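PDB 6WH7: penaeus monodon metallodensovirus major capsid protein, which forms the protein shell of a shrimp densovirus, sixty copies assembling into the capsid that probably protects the packaged viral genome. Local coordinates for residues G235-N247 with N259-H271. Sequence-based numbering, arbitrary orientation.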
loop_
_atom_site.group_PDB
_atom_site.type_symbol
_atom_site.label_atom_id
_atom_site.label_comp_id
_atom_site.label_asym_id
_atom_site.label_seq_id
_atom_site.Cartn_x
_atom_site.Cartn_y
_atom_site.Cartn_z
ATOM N N GLY A 235 44.244 -44.581 -81.942
ATOM C CA GLY A 235 44.713 -44.833 -83.288
ATOM C C GLY A 235 44.526 -43.683 -84.251
ATOM O O GLY A 235 43.781 -43.818 -85.223
ATOM N N ASN A 236 45.151 -42.545 -83.959
ATOM C CA ASN A 236 45.011 -41.291 -84.713
ATOM C C ASN A 236 43.545 -40.959 -84.983
ATOM O O ASN A 236 43.133 -40.636 -86.094
ATOM C CB ASN A 236 45.879 -41.264 -85.991
ATOM C CG ASN A 236 45.488 -42.281 -87.050
ATOM O OD1 ASN A 236 44.323 -42.538 -87.309
ATOM N ND2 ASN A 236 46.495 -42.846 -87.693
ATOM N N ALA A 237 42.770 -40.993 -83.914
ATOM C CA ALA A 237 41.411 -40.494 -83.877
ATOM C C ALA A 237 41.393 -39.123 -83.224
ATOM O O ALA A 237 42.219 -38.818 -82.363
ATOM C CB ALA A 237 40.503 -41.443 -83.101
ATOM N N TYR A 238 40.458 -38.287 -83.655
ATOM C CA TYR A 238 40.165 -37.085 -82.900
ATOM C C TYR A 238 39.619 -37.476 -81.537
ATOM O O TYR A 238 39.173 -38.604 -81.327
ATOM C CB TYR A 238 39.136 -36.218 -83.617
ATOM C CG TYR A 238 39.567 -35.656 -84.938
ATOM C CD1 TYR A 238 40.297 -34.486 -85.006
ATOM C CD2 TYR A 238 39.203 -36.264 -86.120
ATOM C CE1 TYR A 238 40.675 -33.957 -86.206
ATOM C CE2 TYR A 238 39.578 -35.739 -87.324
ATOM C CZ TYR A 238 40.316 -34.585 -87.360
ATOM O OH TYR A 238 40.701 -34.056 -88.561
ATOM N N VAL A 239 39.665 -36.543 -80.594
ATOM C CA VAL A 239 39.055 -36.848 -79.308
ATOM C C VAL A 239 37.576 -36.949 -79.648
ATOM O O VAL A 239 37.126 -36.287 -80.593
ATOM C CB VAL A 239 39.309 -35.780 -78.232
ATOM C CG1 VAL A 239 40.702 -35.173 -78.339
ATOM C CG2 VAL A 239 38.183 -34.797 -78.154
ATOM N N PRO A 240 36.799 -37.773 -78.958
ATOM C CA PRO A 240 35.395 -37.945 -79.336
ATOM C C PRO A 240 34.652 -36.619 -79.394
ATOM O O PRO A 240 34.656 -35.839 -78.444
ATOM C CB PRO A 240 34.859 -38.851 -78.231
ATOM C CG PRO A 240 36.044 -39.623 -77.810
ATOM C CD PRO A 240 37.204 -38.711 -77.905
ATOM N N GLN A 241 34.002 -36.370 -80.530
ATOM C CA GLN A 241 33.308 -35.115 -80.776
ATOM C C GLN A 241 32.107 -35.376 -81.657
ATOM O O GLN A 241 32.177 -36.186 -82.577
ATOM C CB GLN A 241 34.201 -34.092 -81.474
ATOM C CG GLN A 241 35.367 -33.619 -80.677
ATOM C CD GLN A 241 36.267 -32.748 -81.484
ATOM O OE1 GLN A 241 36.228 -32.762 -82.699
ATOM N NE2 GLN A 241 37.114 -32.010 -80.816
ATOM N N ASN A 242 31.026 -34.664 -81.393
ATOM C CA ASN A 242 29.838 -34.679 -82.234
ATOM C C ASN A 242 29.801 -33.352 -82.975
ATOM O O ASN A 242 29.559 -32.309 -82.368
ATOM C CB ASN A 242 28.591 -34.891 -81.385
ATOM C CG ASN A 242 28.488 -36.298 -80.850
ATOM O OD1 ASN A 242 28.967 -37.242 -81.462
ATOM N ND2 ASN A 242 27.887 -36.440 -79.685
ATOM N N ASN A 243 30.037 -33.389 -84.282
ATOM C CA ASN A 243 30.310 -32.190 -85.057
ATOM C C ASN A 243 29.618 -32.276 -86.403
ATOM O O ASN A 243 28.994 -33.279 -86.746
ATOM C CB ASN A 243 31.806 -32.014 -85.318
ATOM C CG ASN A 243 32.573 -31.728 -84.084
ATOM O OD1 ASN A 243 32.023 -31.266 -83.099
ATOM N ND2 ASN A 243 33.863 -31.983 -84.125
ATOM N N ASP A 244 29.772 -31.212 -87.185
ATOM C CA ASP A 244 29.548 -31.310 -88.618
ATOM C C ASP A 244 30.577 -32.209 -89.279
ATOM O O ASP A 244 30.299 -32.810 -90.319
ATOM C CB ASP A 244 29.610 -29.923 -89.248
ATOM C CG ASP A 244 30.891 -29.195 -88.904
ATOM O OD1 ASP A 244 31.568 -29.606 -87.946
ATOM O OD2 ASP A 244 31.255 -28.247 -89.621
ATOM N N SER A 245 31.788 -32.248 -88.733
ATOM C CA SER A 245 32.858 -33.038 -89.317
ATOM C C SER A 245 32.810 -34.488 -88.870
ATOM O O SER A 245 33.181 -35.384 -89.633
ATOM C CB SER A 245 34.209 -32.428 -88.952
ATOM O OG SER A 245 34.331 -31.113 -89.454
ATOM N N MET A 246 32.371 -34.743 -87.644
ATOM C CA MET A 246 32.701 -36.009 -87.021
ATOM C C MET A 246 31.684 -36.380 -85.956
ATOM O O MET A 246 30.968 -35.532 -85.428
ATOM C CB MET A 246 34.103 -35.937 -86.430
ATOM C CG MET A 246 34.259 -34.948 -85.314
ATOM S SD MET A 246 35.991 -34.657 -84.947
ATOM C CE MET A 246 36.387 -33.345 -86.083
ATOM N N ASN A 247 31.628 -37.673 -85.653
ATOM C CA ASN A 247 30.806 -38.182 -84.569
ATOM C C ASN A 247 31.653 -39.039 -83.640
ATOM O O ASN A 247 32.682 -39.590 -84.028
ATOM C CB ASN A 247 29.576 -38.950 -85.091
ATOM C CG ASN A 247 29.923 -40.053 -86.052
ATOM O OD1 ASN A 247 30.986 -40.661 -85.972
ATOM N ND2 ASN A 247 29.016 -40.328 -86.969
ATOM N N ASN A 259 21.808 -49.597 -80.613
ATOM C CA ASN A 259 23.193 -49.253 -80.851
ATOM C C ASN A 259 23.486 -47.953 -80.131
ATOM O O ASN A 259 22.582 -47.254 -79.675
ATOM C CB ASN A 259 23.474 -49.111 -82.344
ATOM C CG ASN A 259 23.298 -50.400 -83.084
ATOM O OD1 ASN A 259 22.542 -50.476 -84.039
ATOM N ND2 ASN A 259 24.025 -51.420 -82.671
ATOM N N VAL A 260 24.759 -47.634 -80.021
ATOM C CA VAL A 260 25.182 -46.365 -79.452
ATOM C C VAL A 260 25.220 -45.341 -80.567
ATOM O O VAL A 260 25.840 -45.565 -81.611
ATOM C CB VAL A 260 26.550 -46.494 -78.776
ATOM C CG1 VAL A 260 26.960 -45.179 -78.183
ATOM C CG2 VAL A 260 26.479 -47.526 -77.727
ATOM N N ARG A 261 24.550 -44.225 -80.355
ATOM C CA ARG A 261 24.443 -43.193 -81.365
ATOM C C ARG A 261 24.856 -41.872 -80.746
ATOM O O ARG A 261 24.460 -41.560 -79.623
ATOM C CB ARG A 261 23.023 -43.112 -81.905
ATOM C CG ARG A 261 22.505 -44.418 -82.457
ATOM C CD ARG A 261 23.337 -44.903 -83.611
ATOM N NE ARG A 261 23.325 -43.975 -84.732
ATOM C CZ ARG A 261 22.390 -43.953 -85.671
ATOM N NH1 ARG A 261 21.389 -44.814 -85.632
ATOM N NH2 ARG A 261 22.460 -43.075 -86.655
ATOM N N GLY A 262 25.661 -41.109 -81.474
ATOM C CA GLY A 262 26.086 -39.817 -80.986
ATOM C C GLY A 262 24.957 -38.806 -80.986
ATOM O O GLY A 262 24.058 -38.838 -81.821
ATOM N N VAL A 263 25.024 -37.885 -80.034
ATOM C CA VAL A 263 23.947 -36.948 -79.746
ATOM C C VAL A 263 24.562 -35.648 -79.241
ATOM O O VAL A 263 25.609 -35.663 -78.590
ATOM C CB VAL A 263 22.965 -37.562 -78.719
ATOM C CG1 VAL A 263 22.024 -36.537 -78.173
ATOM C CG2 VAL A 263 22.150 -38.656 -79.354
ATOM N N ASN A 264 23.937 -34.520 -79.579
ATOM C CA ASN A 264 24.055 -33.217 -78.912
ATOM C C ASN A 264 25.194 -32.282 -79.306
ATOM O O ASN A 264 25.342 -31.277 -78.619
ATOM C CB ASN A 264 24.099 -33.331 -77.380
ATOM C CG ASN A 264 22.743 -33.494 -76.780
ATOM O OD1 ASN A 264 21.740 -33.183 -77.409
ATOM N ND2 ASN A 264 22.697 -33.953 -75.543
ATOM N N ASN A 265 26.048 -32.592 -80.271
ATOM C CA ASN A 265 27.038 -31.587 -80.663
ATOM C C ASN A 265 27.940 -31.125 -79.530
ATOM O O ASN A 265 27.746 -30.036 -78.989
ATOM C CB ASN A 265 26.375 -30.348 -81.265
ATOM C CG ASN A 265 27.388 -29.349 -81.789
ATOM O OD1 ASN A 265 28.472 -29.716 -82.218
ATOM N ND2 ASN A 265 27.042 -28.078 -81.732
ATOM N N ARG A 266 28.888 -31.948 -79.125
ATOM C CA ARG A 266 30.005 -31.492 -78.319
ATOM C C ARG A 266 31.236 -31.555 -79.204
ATOM O O ARG A 266 31.578 -32.623 -79.714
ATOM C CB ARG A 266 30.182 -32.349 -77.071
ATOM C CG ARG A 266 31.150 -31.787 -76.076
ATOM C CD ARG A 266 31.381 -32.773 -74.971
ATOM N NE ARG A 266 30.174 -33.048 -74.211
ATOM C CZ ARG A 266 29.808 -32.383 -73.127
ATOM N NH1 ARG A 266 30.568 -31.410 -72.658
ATOM N NH2 ARG A 266 28.691 -32.707 -72.503
ATOM N N GLY A 267 31.892 -30.420 -79.393
ATOM C CA GLY A 267 33.046 -30.375 -80.261
ATOM C C GLY A 267 34.033 -29.366 -79.731
ATOM O O GLY A 267 33.754 -28.638 -78.780
ATOM N N MET A 268 35.205 -29.337 -80.344
ATOM C CA MET A 268 36.252 -28.416 -79.938
ATOM C C MET A 268 36.560 -27.440 -81.052
ATOM O O MET A 268 36.728 -27.839 -82.203
ATOM C CB MET A 268 37.518 -29.153 -79.522
ATOM C CG MET A 268 37.324 -29.916 -78.257
ATOM S SD MET A 268 38.845 -30.441 -77.497
ATOM C CE MET A 268 39.231 -31.756 -78.543
ATOM N N ALA A 269 36.638 -26.169 -80.695
ATOM C CA ALA A 269 36.945 -25.131 -81.653
ATOM C C ALA A 269 38.407 -25.200 -82.065
ATOM O O ALA A 269 39.258 -25.739 -81.354
ATOM C CB ALA A 269 36.626 -23.761 -81.070
ATOM N N GLY A 270 38.689 -24.663 -83.248
ATOM C CA GLY A 270 40.055 -24.642 -83.730
ATOM C C GLY A 270 40.885 -23.691 -82.914
ATOM O O GLY A 270 40.496 -22.540 -82.697
ATOM N N HIS A 271 42.020 -24.166 -82.428
ATOM C CA HIS A 271 42.967 -23.301 -81.751
ATOM C C HIS A 271 44.145 -23.036 -82.667
ATOM O O HIS A 271 44.637 -23.938 -83.345
ATOM C CB HIS A 271 43.437 -23.874 -80.421
ATOM C CG HIS A 271 42.376 -23.887 -79.370
ATOM N ND1 HIS A 271 42.599 -24.356 -78.098
ATOM C CD2 HIS A 271 41.077 -23.517 -79.412
ATOM C CE1 HIS A 271 41.492 -24.244 -77.390
ATOM N NE2 HIS A 271 40.551 -23.746 -78.167
#
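N242 ND2 is held by two carbonyl oxygens, that of V263 through a weak, bent bond (N-H...O angle 120°) and that of M362 through a stronger one, while OD1, the amide's other end, accepts from the backbone N of A248. Asparagine, with a donor and an acceptor on one short stem, thus reaches three backbone groups in a buried place. Its main chain makes the firmer link to 259-271: N242 N donates to R266 O at 2.7 Å. That oxygen also receives a CA-H...O contact from Q241 CA at 3.2 Å. Glycine suits position 267 because a side chain there would run into N243 OD1; Q241 CG lies 4.0 Å from G267 CA. Beyond, Q241 stretches out (chi2 173°) across M268 at about a right angle, its NE2 against M268 CB, CG and CE. The methionine bends at chi3 (-76°), which brings its slim, flexible end, CE, against CG2 of the branched V239. The contact joins the loop between strands 229-230 and 257-262 to the link leading into strand 270-274, part of a five-strand antiparallel sheet consistent with the jelly roll of parvovirus capsid proteins. I258 of a neighbouring subunit packs on N242, helix 88-92 touches V239, and strand 218-222 touches M268.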